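Local coordinates for Non-structural protein 3 (Porcine deltacoronavirus, PDB 6LN0) that joins a macro domain, which probably binds ADP-ribose, to a zinc-containing papain-like protease region that probably cleaves the viral polyprotein, at residues A[182-186]-A[187-191]; A[315-318]-A[319-323]. All blocks are in the same frame, centred on the assembly; numbering follows the deposited sequence.

Contact 1: residues A[182-186]-A[187-191]; sequences KALTP and QGVLE
V189 N donates to T185 O at 2.8 Å, closing the first turn of helix 186-192 directly where strand 180-184 ends. The hydroxyl of T185, the N-cap residue, meets the same turn: OG1 accepts from G188 N at 3.0 Å with a nearly straight N-H...O angle of 165°. Q187 N also approaches OG1, but that bond is weak and the placing of the nitrogen less certain. T185 brings OG1 over the helix start because the atom sits between its own backbone N and carbonyl carbon (chi1 89°); the hydroxyl also lies 3.4 Å from Q187 CB. Before the cap, L184 reaches forward to V189. Its CB touches V189 CG2 at 3.7 Å, while CD1 lies against V189 CA at 3.9 Å, the two side chains slanting past each other. This pairing of the residue ahead of the N-cap with the fourth residue after it is a hydrophobic staple. V189 puts CG1 opposite its backbone N (chi1 164°) and turns CG2 toward L184, where this methyl group also lies 3.6 Å from T185 O. Outside the turn, L184 rests on V170 and V189 on T168, both from neighbouring strand 168-173. The four-stranded sheet with its short helix is consistent with the ubiquitin-like domain that precedes the papain-like protease in coronaviruses. Cap and staple complement each other: the threonine oxygen satisfies an N-H that has no earlier helical carbonyl to use, while the apolar pair ties the buried valine back to the strand.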
loop_
_atom_site.group_PDB
_atom_site.type_symbol
_atom_site.label_atom_id
_atom_site.label_comp_id
_atom_site.label_asym_id
_atom_site.label_seq_id
_atom_site.Cartn_x
_atom_site.Cartn_y
_atom_site.Cartn_z
ATOM N N LYS A 182 4.778 8.717 -7.730
ATOM C CA LYS A 182 4.251 9.951 -7.160
ATOM C C LYS A 182 5.256 10.575 -6.198
ATOM O O LYS A 182 6.076 9.878 -5.589
ATOM C CB LYS A 182 2.943 9.697 -6.418
ATOM C CG LYS A 182 2.128 8.538 -6.978
ATOM C CD LYS A 182 0.706 8.538 -6.440
ATOM C CE LYS A 182 -0.263 7.888 -7.417
ATOM N NZ LYS A 182 -1.686 8.347 -7.248
ATOM N N ALA A 183 5.185 11.900 -6.071
ATOM C CA ALA A 183 5.867 12.640 -5.012
ATOM C C ALA A 183 4.816 12.999 -3.975
ATOM O O ALA A 183 3.923 13.803 -4.250
ATOM C CB ALA A 183 6.531 13.899 -5.561
ATOM N N LEU A 184 4.891 12.400 -2.796
ATOM C CA LEU A 184 3.825 12.560 -1.817
ATOM C C LEU A 184 4.332 13.310 -0.596
ATOM O O LEU A 184 5.491 13.150 -0.196
ATOM C CB LEU A 184 3.259 11.205 -1.384
ATOM C CG LEU A 184 2.566 10.337 -2.437
ATOM C CD1 LEU A 184 2.158 9.011 -1.815
ATOM C CD2 LEU A 184 1.360 11.031 -3.034
ATOM N N THR A 185 3.460 14.142 -0.016
ATOM C CA THR A 185 3.752 14.745 1.275
ATOM C C THR A 185 3.459 13.728 2.371
ATOM O O THR A 185 2.664 12.808 2.174
ATOM C CB THR A 185 2.922 16.015 1.496
ATOM O OG1 THR A 185 1.668 15.685 2.106
ATOM C CG2 THR A 185 2.654 16.731 0.189
ATOM N N PRO A 186 4.091 13.867 3.545
ATOM C CA PRO A 186 3.800 12.924 4.636
ATOM C C PRO A 186 2.305 12.820 4.902
ATOM O O PRO A 186 1.832 11.805 5.422
ATOM C CB PRO A 186 4.564 13.518 5.824
ATOM C CG PRO A 186 5.716 14.267 5.186
ATOM C CD PRO A 186 5.158 14.826 3.900
ATOM N N GLN A 187 1.540 13.846 4.514
ATOM C CA GLN A 187 0.086 13.734 4.573
ATOM C C GLN A 187 -0.449 12.889 3.424
ATOM O O GLN A 187 -1.281 11.999 3.634
ATOM C CB GLN A 187 -0.568 15.113 4.551
ATOM C CG GLN A 187 -2.101 15.055 4.565
ATOM C CD GLN A 187 -2.657 14.405 5.829
ATOM O OE1 GLN A 187 -1.950 14.258 6.832
ATOM N NE2 GLN A 187 -3.931 14.011 5.785
ATOM N N GLY A 188 0.002 13.166 2.195
ATOM C CA GLY A 188 -0.452 12.391 1.053
ATOM C C GLY A 188 -0.157 10.909 1.187
ATOM O O GLY A 188 -0.933 10.074 0.707
ATOM N N VAL A 189 0.952 10.566 1.855
ATOM C CA VAL A 189 1.327 9.167 2.041
ATOM C C VAL A 189 0.231 8.414 2.786
ATOM O O VAL A 189 -0.158 7.306 2.393
ATOM C CB VAL A 189 2.682 9.069 2.769
ATOM C CG1 VAL A 189 2.895 7.668 3.311
ATOM C CG2 VAL A 189 3.814 9.461 1.831
ATOM N N LEU A 190 -0.303 9.010 3.854
ATOM C CA LEU A 190 -1.377 8.352 4.585
ATOM C C LEU A 190 -2.696 8.421 3.828
ATOM O O LEU A 190 -3.526 7.509 3.937
ATOM C CB LEU A 190 -1.517 8.963 5.979
ATOM C CG LEU A 190 -2.665 8.370 6.800
ATOM C CD1 LEU A 190 -2.146 7.356 7.820
ATOM C CD2 LEU A 190 -3.468 9.478 7.472
ATOM N N GLU A 191 -2.918 9.481 3.062
ATOM C CA GLU A 191 -4.086 9.500 2.188
ATOM C C GLU A 191 -3.996 8.449 1.089
ATOM O O GLU A 191 -5.024 8.052 0.528
ATOM C CB GLU A 191 -4.240 10.871 1.540
ATOM C CG GLU A 191 -4.085 12.059 2.502
ATOM C CD GLU A 191 -4.897 13.273 2.080
ATOM O OE1 GLU A 191 -6.078 13.369 2.479
ATOM O OE2 GLU A 191 -4.340 14.132 1.353
#

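Contact 2: residues A[315-318]-A[319-323]; sequences QVIS and LLVSN
V316 and L320, one helical turn apart, lie alongside each other and point the same way, with V316 CG1 4.2 Å from L320 CD1. On the next ridge I317 and V321 slant across one another: I317 sets CG1 anti to its backbone N (chi1 -174°) and bends at chi2 (58°), bringing CD1 to V321 CG2 at 4.0 Å, while that valine methyl lies 3.3 Å from I317 O. Behind both pairs run the main-chain bonds of helix 313-322, such as L320 N to V316 O at 2.9 Å. The helix is consistent with the helical thumb of the coronavirus papain-like protease, packed against the palm sheet that holds strand 376-383: I317 meets L268, F269 and V378, and L320 meets W298 and F269. Toward the C-terminal end, L319 O is gripped from opposite faces of its plane by N323 N and, at 3.0 Å, by N323 ND2, whose N-H points almost straight at it (176°), with the oxygen in the plane of the N323 side-chain amide. N323 OD1 accepts from R277 NE, so the amide is held at both ends and its rotation is probably fixed. At the other end of the segment, Q315 OE1 takes a hydrogen bond from R305 NH2.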
loop_
_atom_site.group_PDB
_atom_site.type_symbol
_atom_site.label_atom_id
_atom_site.label_comp_id
_atom_site.label_asym_id
_atom_site.label_seq_id
_atom_site.Cartn_x
_atom_site.Cartn_y
_atom_site.Cartn_z
ATOM N N GLN A 315 -10.220 -28.134 -1.184
ATOM C CA GLN A 315 -10.286 -26.678 -1.078
ATOM C C GLN A 315 -10.814 -26.050 -2.363
ATOM O O GLN A 315 -11.694 -25.185 -2.335
ATOM C CB GLN A 315 -8.899 -26.117 -0.763
ATOM C CG GLN A 315 -8.622 -25.769 0.693
ATOM C CD GLN A 315 -7.325 -24.953 0.847
ATOM O OE1 GLN A 315 -6.237 -25.413 0.477
ATOM N NE2 GLN A 315 -7.444 -23.736 1.380
ATOM N N VAL A 316 -10.291 -26.485 -3.506
ATOM C CA VAL A 316 -10.679 -25.874 -4.771
ATOM C C VAL A 316 -12.150 -26.143 -5.065
ATOM O O VAL A 316 -12.933 -25.213 -5.284
ATOM C CB VAL A 316 -9.773 -26.368 -5.909
ATOM C CG1 VAL A 316 -10.251 -25.815 -7.246
ATOM C CG2 VAL A 316 -8.325 -26.002 -5.612
ATOM N N ILE A 317 -12.553 -27.422 -5.078
ATOM C CA ILE A 317 -13.929 -27.716 -5.459
ATOM C C ILE A 317 -14.905 -27.087 -4.470
ATOM O O ILE A 317 -16.001 -26.661 -4.853
ATOM C CB ILE A 317 -14.168 -29.240 -5.617
ATOM C CG1 ILE A 317 -15.568 -29.459 -6.159
ATOM C CG2 ILE A 317 -14.045 -30.000 -4.298
ATOM C CD1 ILE A 317 -15.792 -28.769 -7.486
ATOM N N SER A 318 -14.521 -26.992 -3.201
ATOM C CA SER A 318 -15.407 -26.375 -2.227
ATOM C C SER A 318 -15.492 -24.868 -2.441
ATOM O O SER A 318 -16.560 -24.268 -2.264
ATOM C CB SER A 318 -14.938 -26.697 -0.815
ATOM O OG SER A 318 -15.377 -25.688 0.084
ATOM N N LEU A 319 -14.379 -24.239 -2.836
ATOM C CA LEU A 319 -14.408 -22.824 -3.190
ATOM C C LEU A 319 -15.329 -22.572 -4.376
ATOM O O LEU A 319 -16.181 -21.679 -4.336
ATOM C CB LEU A 319 -12.997 -22.333 -3.506
ATOM C CG LEU A 319 -13.001 -20.963 -4.176
ATOM C CD1 LEU A 319 -13.167 -19.908 -3.120
ATOM C CD2 LEU A 319 -11.724 -20.763 -4.959
ATOM N N LEU A 320 -15.188 -23.364 -5.438
ATOM C CA LEU A 320 -15.997 -23.151 -6.631
ATOM C C LEU A 320 -17.475 -23.336 -6.338
ATOM O O LEU A 320 -18.304 -22.501 -6.724
ATOM C CB LEU A 320 -15.553 -24.101 -7.740
ATOM C CG LEU A 320 -14.083 -23.952 -8.138
ATOM C CD1 LEU A 320 -13.770 -24.910 -9.296
ATOM C CD2 LEU A 320 -13.725 -22.481 -8.477
ATOM N N VAL A 321 -17.822 -24.428 -5.641
ATOM C CA VAL A 321 -19.230 -24.769 -5.416
ATOM C C VAL A 321 -19.912 -23.713 -4.547
ATOM O O VAL A 321 -21.046 -23.300 -4.817
ATOM C CB VAL A 321 -19.349 -26.181 -4.802
ATOM C CG1 VAL A 321 -20.712 -26.370 -4.171
ATOM C CG2 VAL A 321 -19.099 -27.239 -5.853
ATOM N N SER A 322 -19.234 -23.248 -3.507
ATOM C CA SER A 322 -19.841 -22.232 -2.659
ATOM C C SER A 322 -19.986 -20.874 -3.352
ATOM O O SER A 322 -20.749 -20.036 -2.863
ATOM C CB SER A 322 -19.034 -22.062 -1.382
ATOM O OG SER A 322 -17.837 -21.432 -1.705
ATOM N N ASN A 323 -19.287 -20.622 -4.464
ATOM C CA ASN A 323 -19.491 -19.403 -5.239
ATOM C C ASN A 323 -20.466 -19.607 -6.381
ATOM O O ASN A 323 -20.494 -18.795 -7.324
ATOM C CB ASN A 323 -18.174 -18.871 -5.788
ATOM C CG ASN A 323 -17.424 -18.088 -4.775
ATOM O OD1 ASN A 323 -17.586 -16.876 -4.658
ATOM N ND2 ASN A 323 -16.580 -18.766 -4.033
#

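Overall arrangement
The two contacts come in series along the chain, 182-191 before 315-323, and their centres stand 40 Å apart, with about 28 Å between nearest atoms. They belong to separate folded units. Contact 1 joins an edge strand of the small four-stranded mixed sheet to its helix, near the middle of the elongated chain; contact 2 lies within one helix, packed among helices and against strand 376-383 of the eight-stranded sheet. That larger unit also carries the zinc site of C334, C335, C360 and C363. The spacing reflects domains strung out in sequence, with the macro domain at the N-terminal end of the row, contact 1 in the small middle unit and contact 2 in the protease.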